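Local coordinates for nitrogenase molybdenum-iron protein beta chain (Clostridium pasteurianum, PDB 4WES) that forms, with the alpha chain, the molybdenum-iron component of nitrogenase, which reduces dinitrogen to ammonium, and shares an [8Fe-7S] cluster with that chain, at residues K7-R12 with G365-V370; G170-I175 with R189-M194; F276-S281 with K286-S291. All blocks are in the same frame, centred on the assembly; numbering follows the deposited sequence. Where two conformers were deposited one is given.

Contact 1: residues K7-R12 with G365-V370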
ATOM      1  N   LYS B   7     -12.409 -13.514 -24.668  1.00 13.86           N
ATOM      2  CA  LYS B   7     -13.063 -14.280 -23.623  1.00 14.38           C
ATOM      3  C   LYS B   7     -13.084 -15.781 -23.933  1.00 14.26           C
ATOM      4  O   LYS B   7     -12.976 -16.602 -23.058  1.00 15.64           O
ATOM      5  CB  LYS B   7     -14.490 -13.759 -23.474  1.00 15.80           C
ATOM      6  CG  LYS B   7     -15.292 -14.423 -22.374  1.00 17.14           C
ATOM      7  CD  LYS B   7     -16.651 -13.800 -22.214  1.00 18.65           C
ATOM      8  CE  LYS B   7     -17.456 -14.554 -21.164  1.00 22.86           C
ATOM      9  NZ  LYS B   7     -18.826 -14.012 -21.034  1.00 36.47           N
ATOM     10  N   GLU B   8     -13.268 -16.130 -25.203  1.00 14.18           N
ATOM     11  CA  GLU B   8     -13.395 -17.538 -25.575  1.00 14.95           C
ATOM     12  C   GLU B   8     -12.055 -18.261 -25.423  1.00 13.84           C
ATOM     13  O   GLU B   8     -11.058 -17.920 -26.066  1.00 14.64           O
ATOM     14  CB  GLU B   8     -13.940 -17.644 -26.992  1.00 18.43           C
ATOM     15  CG  GLU B   8     -15.280 -16.939 -27.213  1.00 29.80           C
ATOM     16  CD  GLU B   8     -15.361 -15.385 -27.100  1.00 46.30           C
ATOM     17  OE1 GLU B   8     -14.368 -14.617 -27.421  1.00 24.28           O
ATOM     18  OE2 GLU B   8     -16.507 -14.931 -26.732  1.00 37.52           O
ATOM     19  N   ILE B   9     -12.032 -19.232 -24.537  1.00 16.38           N
ATOM     20  CA  ILE B   9     -10.793 -19.833 -24.083  1.00 17.54           C
ATOM     21  C   ILE B   9     -10.221 -20.692 -25.183  1.00 18.38           C
ATOM     22  O   ILE B   9     -10.953 -21.430 -25.866  1.00 19.13           O
ATOM     23  CB  ILE B   9     -10.988 -20.626 -22.779  1.00 19.27           C
ATOM     24  CG1 ILE B   9     -11.153 -19.686 -21.553  1.00 20.59           C
ATOM     25  CG2 ILE B   9      -9.814 -21.555 -22.536  1.00 22.62           C
ATOM     26  CD1 ILE B   9     -11.849 -20.360 -20.387  1.00 25.66           C
ATOM     27  N   VAL B  10      -8.917 -20.565 -25.396  1.00 17.05           N
ATOM     28  CA  VAL B  10      -8.192 -21.381 -26.368  1.00 19.33           C
ATOM     29  C   VAL B  10      -7.225 -22.231 -25.592  1.00 16.08           C
ATOM     30  O   VAL B  10      -6.462 -21.731 -24.727  1.00 18.67           O
ATOM     31  CB  VAL B  10      -7.409 -20.528 -27.401  1.00 18.78           C
ATOM     32  CG1 VAL B  10      -6.658 -21.408 -28.403  1.00 19.71           C
ATOM     33  CG2 VAL B  10      -8.331 -19.536 -28.111  1.00 21.87           C
ATOM     34  N   GLU B  11      -7.223 -23.503 -25.900  1.00 14.32           N
ATOM     35  CA  GLU B  11      -6.215 -24.396 -25.345  1.00 17.31           C
ATOM     36  C   GLU B  11      -5.033 -24.460 -26.332  1.00 16.15           C
ATOM     37  O   GLU B  11      -4.989 -25.343 -27.223  1.00 16.49           O
ATOM     38  CB  GLU B  11      -6.795 -25.782 -25.095  1.00 20.38           C
ATOM     39  CG  GLU B  11      -7.940 -25.811 -24.107  1.00 31.15           C
ATOM     40  CD  GLU B  11      -7.524 -25.312 -22.759  1.00 98.17           C
ATOM     41  OE1 GLU B  11      -6.355 -25.562 -22.392  1.00127.37           O
ATOM     42  OE2 GLU B  11      -8.362 -24.671 -22.081  1.00125.75           O
ATOM     43  N   ARG B  12      -4.109 -23.536 -26.178  1.00 14.05           N
ATOM     44  CA  ARG B  12      -2.975 -23.497 -27.066  1.00 13.60           C
ATOM     45  C   ARG B  12      -2.087 -24.691 -26.803  1.00 14.41           C
ATOM     46  O   ARG B  12      -1.945 -25.130 -25.653  1.00 16.84           O
ATOM     47  CB  ARG B  12      -2.148 -22.205 -26.852  1.00 12.65           C
ATOM     48  CG  ARG B  12      -2.823 -20.996 -27.397  1.00 12.49           C
ATOM     49  CD  ARG B  12      -2.204 -19.722 -26.877  1.00 11.23           C
ATOM     50  NE  ARG B  12      -2.622 -19.455 -25.501  1.00 11.12           N
ATOM     51  CZ  ARG B  12      -1.822 -19.299 -24.450  1.00  9.96           C
ATOM     52  NH1 ARG B  12      -0.496 -19.335 -24.563  1.00  9.88           N
ATOM     53  NH2 ARG B  12      -2.369 -19.082 -23.274  1.00 10.15           N
ATOM     54  N   GLY B 365     -14.217 -26.117  -8.123  1.00 25.11           N
ATOM     55  CA  GLY B 365     -14.365 -25.137  -9.201  1.00 27.83           C
ATOM     56  C   GLY B 365     -13.163 -24.233  -9.437  1.00 22.34           C
ATOM     57  O   GLY B 365     -13.237 -23.260 -10.212  1.00 25.08           O
ATOM     58  N   SER B 366     -12.035 -24.527  -8.786  1.00 16.15           N
ATOM     59  CA  SER B 366     -10.809 -23.777  -9.070  1.00 13.70           C
ATOM     60  C   SER B 366     -10.079 -24.376 -10.256  1.00 14.36           C
ATOM     61  O   SER B 366     -10.271 -25.543 -10.597  1.00 18.24           O
ATOM     62  CB  SER B 366      -9.921 -23.766  -7.835  1.00 13.19           C
ATOM     63  OG  SER B 366     -10.549 -23.063  -6.773  1.00 14.50           O
ATOM     64  N   LYS B 367      -9.253 -23.569 -10.886  1.00 11.71           N
ATOM     65  CA  LYS B 367      -8.437 -23.996 -12.008  1.00 11.78           C
ATOM     66  C   LYS B 367      -6.992 -23.896 -11.592  1.00 12.28           C
ATOM     67  O   LYS B 367      -6.529 -22.828 -11.231  1.00 12.78           O
ATOM     68  CB  LYS B 367      -8.680 -23.174 -13.277  1.00 13.14           C
ATOM     69  CG  LYS B 367     -10.110 -23.215 -13.785  1.00 16.29           C
ATOM     70  CD  LYS B 367     -10.283 -22.471 -15.109  1.00 19.40           C
ATOM     71  CE  LYS B 367     -11.681 -22.612 -15.669  1.00 31.10           C
ATOM     72  NZ  LYS B 367     -11.797 -21.923 -16.990  1.00 37.98           N
ATOM     73  N   VAL B 368      -6.283 -25.007 -11.679  1.00 12.22           N
ATOM     74  CA  VAL B 368      -4.884 -25.117 -11.328  1.00 13.47           C
ATOM     75  C   VAL B 368      -4.133 -25.556 -12.571  1.00 15.17           C
ATOM     76  O   VAL B 368      -4.549 -26.547 -13.207  1.00 19.68           O
ATOM     77  CB  VAL B 368      -4.721 -26.161 -10.221  1.00 15.08           C
ATOM     78  CG1 VAL B 368      -3.276 -26.339  -9.851  1.00 15.48           C
ATOM     79  CG2 VAL B 368      -5.548 -25.793  -8.996  1.00 16.25           C
ATOM     80  N   LYS B 369      -3.092 -24.855 -12.977  1.00 12.27           N
ATOM     81  CA  LYS B 369      -2.397 -25.230 -14.181  1.00 12.01           C
ATOM     82  C   LYS B 369      -0.891 -25.080 -14.028  1.00 10.55           C
ATOM     83  O   LYS B 369      -0.369 -24.032 -13.626  1.00 12.41           O
ATOM     84  CB  LYS B 369      -2.871 -24.417 -15.384  1.00 12.82           C
ATOM     85  CG  LYS B 369      -2.286 -24.893 -16.703  1.00 13.11           C
ATOM     86  CD  LYS B 369      -2.901 -24.175 -17.898  1.00 14.72           C
ATOM     87  CE  LYS B 369      -2.245 -24.584 -19.176  1.00 18.26           C
ATOM     88  NZ  LYS B 369      -2.834 -23.881 -20.356  1.00 25.18           N
ATOM     89  N   VAL B 370      -0.195 -26.144 -14.382  1.00 10.47           N
ATOM     90  CA  VAL B 370       1.250 -26.172 -14.517  1.00 10.32           C
ATOM     91  C   VAL B 370       1.592 -25.839 -15.980  1.00  9.81           C
ATOM     92  O   VAL B 370       0.936 -26.334 -16.914  1.00 11.14           O
ATOM     93  CB  VAL B 370       1.777 -27.549 -14.122  1.00 11.98           C
ATOM     94  CG1 VAL B 370       3.233 -27.741 -14.476  1.00 13.20           C
ATOM     95  CG2 VAL B 370       1.550 -27.775 -12.640  1.00 14.57           C
TER
HETATM   96  O   HOH W   1      -5.584 -24.283 -20.215  1.00 27.81           O
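Ile9 and Lys367 reach toward each other tip to tip, joining the irregular N-terminal arm to strand 367-370, an outermost strand of a parallel alpha/beta sheet. Lys367 sends its chain away from its own carbonyl carbon (chi1 -59°) and keeps it extended beyond CG, so that NZ arrives 3.7 Å from CD1 of Ile9. This is a touch between an ammonium end and a methyl, and the charge has a cation-pi partner in Trp380 of helix 374-383, on which Ile9 also packs.

Two residues along the strand the link is polar and indirect. Lys369 is extended throughout, with CG opposite the backbone N (chi1 -173°), whereas Glu11 is folded at chi2 (-61°), which brings its carboxylate nearer the strand. Their charged atoms, Glu11 OE1 and Lys369 NZ, stay 4.4 Å apart, too far for a salt bridge. Asp376 is the direct partner of Lys369, and it also pairs with Arg12, which would probably offset the gathering of positive charge. The remaining gap is spanned by one water, which donates to OE1 of Glu11 at 2.6 Å and accepts from NZ of Lys369 at 2.8 Å.

Contact 2: residues G170-I175 with R189-M194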
ATOM      1  N   GLY B 170      28.090 -28.852  14.627  1.00 17.59           N
ATOM      2  CA  GLY B 170      26.915 -28.613  15.451  1.00 19.71           C
ATOM      3  C   GLY B 170      25.867 -27.709  14.830  1.00 18.23           C
ATOM      4  O   GLY B 170      25.010 -27.197  15.541  1.00 19.43           O
ATOM      5  N   LYS B 171      25.910 -27.542  13.513  1.00 15.81           N
ATOM      6  CA  LYS B 171      25.033 -26.609  12.805  1.00 15.23           C
ATOM      7  C   LYS B 171      23.983 -27.359  11.971  1.00 15.97           C
ATOM      8  O   LYS B 171      24.157 -28.524  11.600  1.00 16.77           O
ATOM      9  CB  LYS B 171      25.841 -25.688  11.879  1.00 15.48           C
ATOM     10  CG  LYS B 171      26.869 -24.847  12.632  1.00 16.95           C
ATOM     11  CD  LYS B 171      27.628 -23.908  11.710  1.00 16.74           C
ATOM     12  CE  LYS B 171      28.625 -23.103  12.510  1.00 19.17           C
ATOM     13  NZ  LYS B 171      29.318 -22.082  11.674  1.00 20.72           N
ATOM     14  N   ILE B 172      22.921 -26.633  11.621  1.00 14.82           N
ATOM     15  CA  ILE B 172      21.944 -27.085  10.656  1.00 14.47           C
ATOM     16  C   ILE B 172      22.155 -26.247   9.368  1.00 13.69           C
ATOM     17  O   ILE B 172      22.240 -25.029   9.436  1.00 14.13           O
ATOM     18  CB  ILE B 172      20.515 -26.881  11.175  1.00 15.26           C
ATOM     19  CG1 ILE B 172      20.273 -27.838  12.352  1.00 19.40           C
ATOM     20  CG2 ILE B 172      19.466 -27.089  10.078  1.00 14.88           C
ATOM     21  CD1 ILE B 172      18.925 -27.705  13.010  1.00 21.48           C
ATOM     22  N   ASN B 173      22.276 -26.919   8.219  1.00 13.55           N
ATOM     23  CA  ASN B 173      22.299 -26.203   6.939  1.00 13.30           C
ATOM     24  C   ASN B 173      20.860 -25.799   6.586  1.00 12.40           C
ATOM     25  O   ASN B 173      19.941 -26.603   6.801  1.00 13.55           O
ATOM     26  CB  ASN B 173      22.816 -27.073   5.817  1.00 13.53           C
ATOM     27  CG  ASN B 173      24.220 -27.566   6.050  1.00 13.46           C
ATOM     28  OD1 ASN B 173      25.060 -26.847   6.575  1.00 14.64           O
ATOM     29  ND2 ASN B 173      24.467 -28.807   5.629  1.00 14.41           N
ATOM     30  N   VAL B 174      20.671 -24.624   6.016  1.00 11.76           N
ATOM     31  CA  VAL B 174      19.383 -24.241   5.485  1.00 11.40           C
ATOM     32  C   VAL B 174      19.559 -23.734   4.063  1.00 11.37           C
ATOM     33  O   VAL B 174      20.316 -22.793   3.832  1.00 12.18           O
ATOM     34  CB  VAL B 174      18.609 -23.259   6.403  1.00 11.42           C
ATOM     35  CG1 VAL B 174      19.407 -22.007   6.728  1.00 13.00           C
ATOM     36  CG2 VAL B 174      17.242 -22.926   5.807  1.00 13.04           C
ATOM     37  N   ILE B 175      18.864 -24.382   3.134  1.00 11.08           N
ATOM     38  CA  ILE B 175      18.817 -23.922   1.756  1.00 10.99           C
ATOM     39  C   ILE B 175      17.451 -23.247   1.629  1.00 11.04           C
ATOM     40  O   ILE B 175      16.430 -23.912   1.744  1.00 11.01           O
ATOM     41  CB  ILE B 175      18.987 -25.070   0.744  1.00 11.00           C
ATOM     42  CG1 ILE B 175      20.300 -25.819   0.980  1.00 12.27           C
ATOM     43  CG2 ILE B 175      18.892 -24.542  -0.662  1.00 10.94           C
ATOM     44  CD1 ILE B 175      20.415 -27.120   0.185  1.00 13.60           C
ATOM     45  N   ARG B 189      16.963 -14.723  11.139  1.00 11.78           N
ATOM     46  CA  ARG B 189      16.512 -14.123  12.384  1.00 11.74           C
ATOM     47  C   ARG B 189      15.801 -15.157  13.255  1.00 11.89           C
ATOM     48  O   ARG B 189      15.969 -15.199  14.490  1.00 13.31           O
ATOM     49  CB  ARG B 189      15.600 -12.926  12.094  1.00 12.31           C
ATOM     50  CG  ARG B 189      15.299 -12.088  13.331  1.00 13.40           C
ATOM     51  CD  ARG B 189      14.189 -11.070  13.079  1.00 12.98           C
ATOM     52  NE  ARG B 189      12.900 -11.698  12.829  1.00 14.22           N
ATOM     53  CZ  ARG B 189      12.121 -12.201  13.779  1.00 16.57           C
ATOM     54  NH1 ARG B 189      12.466 -12.116  15.069  1.00 20.00           N
ATOM     55  NH2 ARG B 189      11.008 -12.806  13.455  1.00 17.30           N
ATOM     56  N   LEU B 190      14.992 -16.018  12.629  1.00 11.60           N
ATOM     57  CA  LEU B 190      14.274 -17.057  13.349  0.56 11.26           C
ATOM     58  C   LEU B 190      15.219 -18.122  13.917  1.00 11.55           C
ATOM     59  O   LEU B 190      15.060 -18.538  15.073  1.00 13.23           O
ATOM     60  CB  LEU B 190      13.200 -17.671  12.455  0.56 10.22           C
ATOM     61  CG  LEU B 190      12.060 -16.703  12.122  0.56  8.59           C
ATOM     62  CD1 LEU B 190      11.145 -17.290  11.050  0.56  8.00           C
ATOM     63  CD2 LEU B 190      11.234 -16.393  13.344  0.56  8.63           C
ATOM     64  N   PHE B 191      16.189 -18.568  13.126  1.00 11.95           N
ATOM     65  CA  PHE B 191      17.223 -19.481  13.648  1.00 12.42           C
ATOM     66  C   PHE B 191      17.916 -18.865  14.869  1.00 13.49           C
ATOM     67  O   PHE B 191      18.144 -19.532  15.894  1.00 14.10           O
ATOM     68  CB  PHE B 191      18.310 -19.769  12.609  1.00 12.27           C
ATOM     69  CG  PHE B 191      18.049 -20.968  11.715  1.00 12.37           C
ATOM     70  CD1 PHE B 191      18.554 -22.209  12.081  1.00 13.44           C
ATOM     71  CD2 PHE B 191      17.334 -20.865  10.544  1.00 13.02           C
ATOM     72  CE1 PHE B 191      18.311 -23.312  11.303  1.00 13.93           C
ATOM     73  CE2 PHE B 191      17.122 -21.954   9.763  1.00 13.65           C
ATOM     74  CZ  PHE B 191      17.621 -23.176  10.125  1.00 13.35           C
ATOM     75  N   GLU B 192      18.249 -17.576  14.761  1.00 13.78           N
ATOM     76  CA  GLU B 192      18.970 -16.904  15.845  1.00 15.05           C
ATOM     77  C   GLU B 192      18.079 -16.777  17.076  1.00 13.69           C
ATOM     78  O   GLU B 192      18.542 -16.983  18.212  1.00 15.59           O
ATOM     79  CB  GLU B 192      19.474 -15.558  15.353  1.00 15.35           C
ATOM     80  CG  GLU B 192      20.602 -15.778  14.343  1.00 17.29           C
ATOM     81  CD  GLU B 192      20.975 -14.582  13.511  1.00 23.29           C
ATOM     82  OE1 GLU B 192      20.465 -13.477  13.776  1.00 30.17           O
ATOM     83  OE2 GLU B 192      21.798 -14.794  12.574  1.00 22.21           O
ATOM     84  N   ALA B 193      16.796 -16.470  16.885  1.00 13.89           N
ATOM     85  CA  ALA B 193      15.875 -16.390  18.026  1.00 14.76           C
ATOM     86  C   ALA B 193      15.713 -17.765  18.705  1.00 15.00           C
ATOM     87  O   ALA B 193      15.515 -17.841  19.927  1.00 16.56           O
ATOM     88  CB  ALA B 193      14.529 -15.830  17.596  1.00 15.17           C
ATOM     89  N   MET B 194      15.761 -18.835  17.922  1.00 14.33           N
ATOM     90  CA  MET B 194      15.687 -20.207  18.422  0.62 13.67           C
ATOM     91  C   MET B 194      17.011 -20.650  19.079  1.00 16.19           C
ATOM     92  O   MET B 194      17.055 -21.716  19.691  1.00 17.62           O
ATOM     93  CB  MET B 194      15.337 -21.207  17.309  0.62 12.94           C
ATOM     94  CG  MET B 194      13.890 -21.151  16.776  0.62 13.36           C
ATOM     95  SD  MET B 194      12.625 -21.706  17.915  0.62 12.61           S
ATOM     96  CE  MET B 194      12.932 -23.477  17.991  0.62 15.21           C
TER
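The ring of Phe191 lies against Ile172 and Val174, two residues of strand 172-175 that point toward the helix, within a beta-alpha-beta unit made of that strand, helix 181-193 and strand 198-200. Such units repeat in the parallel alpha/beta domains of this family, and here one aromatic side chain makes all the contacts from 189-194 to 170-175. The backbones stay well apart, with CA of Ile172 9.4 Å from CA of Phe191.

Packing is closest at the far end of the ring. Val174 comes from the opposite direction and sets CG1 3.8 Å from CE2 of Phe191, while its CB lies 3.9 Å from CZ; the approach is oblique to the ring. Its chi1 of 55° puts CG1 between the backbone N and the carbonyl carbon, and CG2 also nears the ring, 4.1 Å from CE2 of Phe191. Ile196 and Tyr198 add further cover, the Tyr198 ring meeting that of Phe191 with planes at about 40°.

The solvent side is loose: Gly170, at the start of the strand segment, and Glu192, next to Phe191, are exposed and do not touch across the contact. Glu192 instead hydrogen-bonds through OE2 with the hydroxyl of Tyr198. Ile172 packs less closely than Val174, its side chain at about a right angle to that of Phe191. Its CG2 methyl, opposite the backbone N, lies at the ring edge near the ring plane, 4.1 Å from Phe191 CE1.

Contact 3: residues F276-S281 with K286-S291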
ATOM      1  N   PHE B 276       8.049 -25.199   9.864  1.00 10.90           N
ATOM      2  CA  PHE B 276       9.456 -24.811   9.934  1.00 11.80           C
ATOM      3  C   PHE B 276       9.913 -24.694  11.379  1.00 11.06           C
ATOM      4  O   PHE B 276      10.946 -25.265  11.733  1.00 12.27           O
ATOM      5  CB  PHE B 276       9.630 -23.477   9.150  1.00 11.40           C
ATOM      6  CG  PHE B 276      10.946 -22.803   9.350  1.00 11.42           C
ATOM      7  CD1 PHE B 276      12.095 -23.306   8.764  1.00 13.84           C
ATOM      8  CD2 PHE B 276      11.043 -21.663  10.102  1.00 13.83           C
ATOM      9  CE1 PHE B 276      13.318 -22.664   8.950  1.00 14.57           C
ATOM     10  CE2 PHE B 276      12.255 -21.020  10.289  1.00 14.33           C
ATOM     11  CZ  PHE B 276      13.398 -21.535   9.725  1.00 12.72           C
ATOM     12  N   ILE B 277       9.183 -23.963  12.213  1.00 11.24           N
ATOM     13  CA  ILE B 277       9.567 -23.807  13.615  1.00 11.75           C
ATOM     14  C   ILE B 277       9.582 -25.177  14.315  1.00 12.52           C
ATOM     15  O   ILE B 277      10.513 -25.499  15.080  1.00 12.72           O
ATOM     16  CB  ILE B 277       8.612 -22.842  14.327  1.00 11.56           C
ATOM     17  CG1 ILE B 277       8.721 -21.438  13.740  1.00 13.20           C
ATOM     18  CG2 ILE B 277       8.849 -22.801  15.833  1.00 13.09           C
ATOM     19  CD1 ILE B 277      10.073 -20.785  13.849  1.00 14.06           C
ATOM     20  N   MET B 278       8.588 -26.010  14.054  1.00 12.41           N
ATOM     21  CA  MET B 278       8.560 -27.363  14.669  1.00 12.95           C
ATOM     22  C   MET B 278       9.721 -28.214  14.206  1.00 12.97           C
ATOM     23  O   MET B 278      10.307 -28.950  15.010  1.00 13.95           O
ATOM     24  CB  MET B 278       7.235 -28.066  14.404  1.00 14.07           C
ATOM     25  CG  MET B 278       6.032 -27.437  15.097  1.00 15.07           C
ATOM     26  SD  MET B 278       6.120 -27.416  16.872  1.00 21.68           S
ATOM     27  CE  MET B 278       7.293 -26.087  17.154  1.00 62.49           C
ATOM     28  N   ALA B 279      10.103 -28.134  12.922  1.00 13.44           N
ATOM     29  CA  ALA B 279      11.259 -28.884  12.444  1.00 14.27           C
ATOM     30  C   ALA B 279      12.494 -28.451  13.195  1.00 14.06           C
ATOM     31  O   ALA B 279      13.333 -29.299  13.578  1.00 15.75           O
ATOM     32  CB  ALA B 279      11.450 -28.687  10.952  1.00 14.34           C
ATOM     33  N   LEU B 280      12.676 -27.157  13.393  1.00 14.28           N
ATOM     34  CA  LEU B 280      13.833 -26.639  14.151  0.51 15.12           C
ATOM     35  C   LEU B 280      13.831 -27.162  15.580  1.00 14.23           C
ATOM     36  O   LEU B 280      14.865 -27.612  16.093  1.00 17.09           O
ATOM     37  CB  LEU B 280      13.798 -25.110  14.186  0.51 16.72           C
ATOM     38  CG  LEU B 280      14.452 -24.266  13.079  0.51 20.79           C
ATOM     39  CD1 LEU B 280      14.258 -24.847  11.685  0.51 22.22           C
ATOM     40  CD2 LEU B 280      13.897 -22.846  13.139  0.51 17.41           C
ATOM     41  N   SER B 281      12.702 -27.056  16.261  1.00 14.40           N
ATOM     42  CA  SER B 281      12.602 -27.497  17.658  1.00 15.53           C
ATOM     43  C   SER B 281      12.839 -28.990  17.784  1.00 16.37           C
ATOM     44  O   SER B 281      13.584 -29.424  18.658  1.00 17.51           O
ATOM     45  CB  SER B 281      11.241 -27.098  18.221  1.00 16.11           C
ATOM     46  OG  SER B 281      11.127 -27.459  19.583  1.00 18.24           O
ATOM     47  N   LYS B 286      15.395 -27.598  21.168  1.00 19.86           N
ATOM     48  CA  LYS B 286      15.281 -26.211  21.623  1.00 20.68           C
ATOM     49  C   LYS B 286      13.808 -25.781  21.692  1.00 20.22           C
ATOM     50  O   LYS B 286      13.034 -26.031  20.777  1.00 19.53           O
ATOM     51  CB  LYS B 286      16.080 -25.282  20.701  1.00 24.21           C
ATOM     52  CG  LYS B 286      17.579 -25.562  20.628  1.00 31.67           C
ATOM     53  CD  LYS B 286      18.400 -24.672  21.518  1.00 31.87           C
ATOM     54  CE  LYS B 286      19.847 -25.135  21.660  1.00 40.63           C
ATOM     55  NZ  LYS B 286      20.622 -25.124  20.392  1.00 46.93           N
ATOM     56  N   GLU B 287      13.425 -25.160  22.809  1.00 19.25           N
ATOM     57  CA  GLU B 287      12.076 -24.655  22.986  1.00 17.99           C
ATOM     58  C   GLU B 287      11.831 -23.397  22.133  1.00 16.31           C
ATOM     59  O   GLU B 287      12.755 -22.650  21.818  1.00 19.33           O
ATOM     60  CB  GLU B 287      11.843 -24.324  24.461  1.00 24.47           C
ATOM     61  CG  GLU B 287      12.075 -25.511  25.426  1.00 38.84           C
ATOM     62  CD  GLU B 287      11.029 -26.621  25.334  1.00 63.71           C
ATOM     63  OE1 GLU B 287       9.841 -26.332  25.069  1.00 61.85           O
ATOM     64  OE2 GLU B 287      11.406 -27.796  25.550  1.00182.00           O
ATOM     65  N   VAL B 288      10.583 -23.186  21.762  1.00 15.92           N
ATOM     66  CA  VAL B 288      10.218 -21.999  20.989  1.00 14.74           C
ATOM     67  C   VAL B 288      10.119 -20.793  21.939  1.00 15.10           C
ATOM     68  O   VAL B 288       9.365 -20.847  22.928  1.00 16.93           O
ATOM     69  CB  VAL B 288       8.884 -22.197  20.278  1.00 14.68           C
ATOM     70  CG1 VAL B 288       8.524 -20.959  19.450  1.00 14.55           C
ATOM     71  CG2 VAL B 288       8.956 -23.426  19.378  1.00 15.52           C
ATOM     72  N   PRO B 289      10.914 -19.742  21.699  1.00 14.78           N
ATOM     73  CA  PRO B 289      10.906 -18.603  22.628  1.00 15.54           C
ATOM     74  C   PRO B 289       9.652 -17.746  22.562  1.00 15.04           C
ATOM     75  O   PRO B 289       8.892 -17.757  21.578  1.00 14.77           O
ATOM     76  CB  PRO B 289      12.110 -17.791  22.192  1.00 16.60           C
ATOM     77  CG  PRO B 289      12.252 -18.084  20.732  1.00 17.01           C
ATOM     78  CD  PRO B 289      11.863 -19.532  20.589  1.00 15.87           C
ATOM     79  N   ALA B 290       9.446 -16.980  23.622  1.00 15.94           N
ATOM     80  CA  ALA B 290       8.262 -16.157  23.756  1.00 16.75           C
ATOM     81  C   ALA B 290       8.115 -15.166  22.603  1.00 13.99           C
ATOM     82  O   ALA B 290       6.995 -14.860  22.173  1.00 14.97           O
ATOM     83  CB  ALA B 290       8.322 -15.423  25.086  1.00 20.76           C
ATOM     84  N   SER B 291       9.243 -14.647  22.106  1.00 14.50           N
ATOM     85  CA  SER B 291       9.165 -13.653  21.024  1.00 13.90           C
ATOM     86  C   SER B 291       8.533 -14.210  19.757  1.00 12.54           C
ATOM     87  O   SER B 291       7.698 -13.551  19.133  1.00 12.71           O
ATOM     88  CB  SER B 291      10.562 -13.102  20.717  1.00 16.63           C
ATOM     89  OG  SER B 291      11.430 -14.113  20.232  1.00 18.29           O
TER
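The backbone of 276-281 is helical, whereas 286-291 starts extended and enters a new helix at Ala290 with Pro289 as its N-cap residue; the two segments come nearest at Ser281 and Lys286, whose CA atoms are 5.0 Å apart. A short loop joins helix 270-284 to helix 290-305, and a serine hydroxyl ties the outgoing chain back to the helix it has left.

Ser281 OG donates to the carbonyl O of Lys286 at 2.7 Å. With chi1 at -178°, OG stands opposite the backbone N, where it can reach that carbonyl from a position tilted 26° from its plane; the C=O...OG angle is 154°. The CA of Ser281 adds a bent, at best weak C-H...O contact of 3.5 Å to the same Lys286 O. Meanwhile the Lys286 side chain leads off from the helix, and its NZ hydrogen-bonds with the carbonyl O of Asp195.

Beyond this bond the contact turns apolar, gathered mainly on the CG2 branch of Val288. CG2 of Val288 lies 3.6 Å from CG2 of Ile277, the side chains crossing at about a right angle. Met278 starts off away from the loop, but bends at chi2 and chi3 bring its CE back to 3.8 Å from the same Val288 CG2.

Trp519 of an alpha chain packs on Ile277, Met278 and Val288, making this patch part of the subunit interface. On other sides of helix 270-284, Phe276 and Leu280 meet helix 181-193 and strand 237-241, while Ala279 rests on strand 261-264.

Contacts 2 and 3 are neighbours, their centres 10 Å apart, and follow each other along the chain. The segment 189-194 meets the loop of contact 3 where Ala193 O lies 3.4 Å from Pro289 CG, and Phe191 CE2, which packs on Val174, is 3.7 Å from Phe276 CZ. The two thus adjoin, beside the parallel sheet that includes strands 172-175 and 237-241. Contact 1 stands apart: its centre is about 41 Å from each of theirs, and it joins the two ends of a long span of chain that includes both. All three lie away from the residues that bind the [8Fe-7S] cluster and the iron(II) ions.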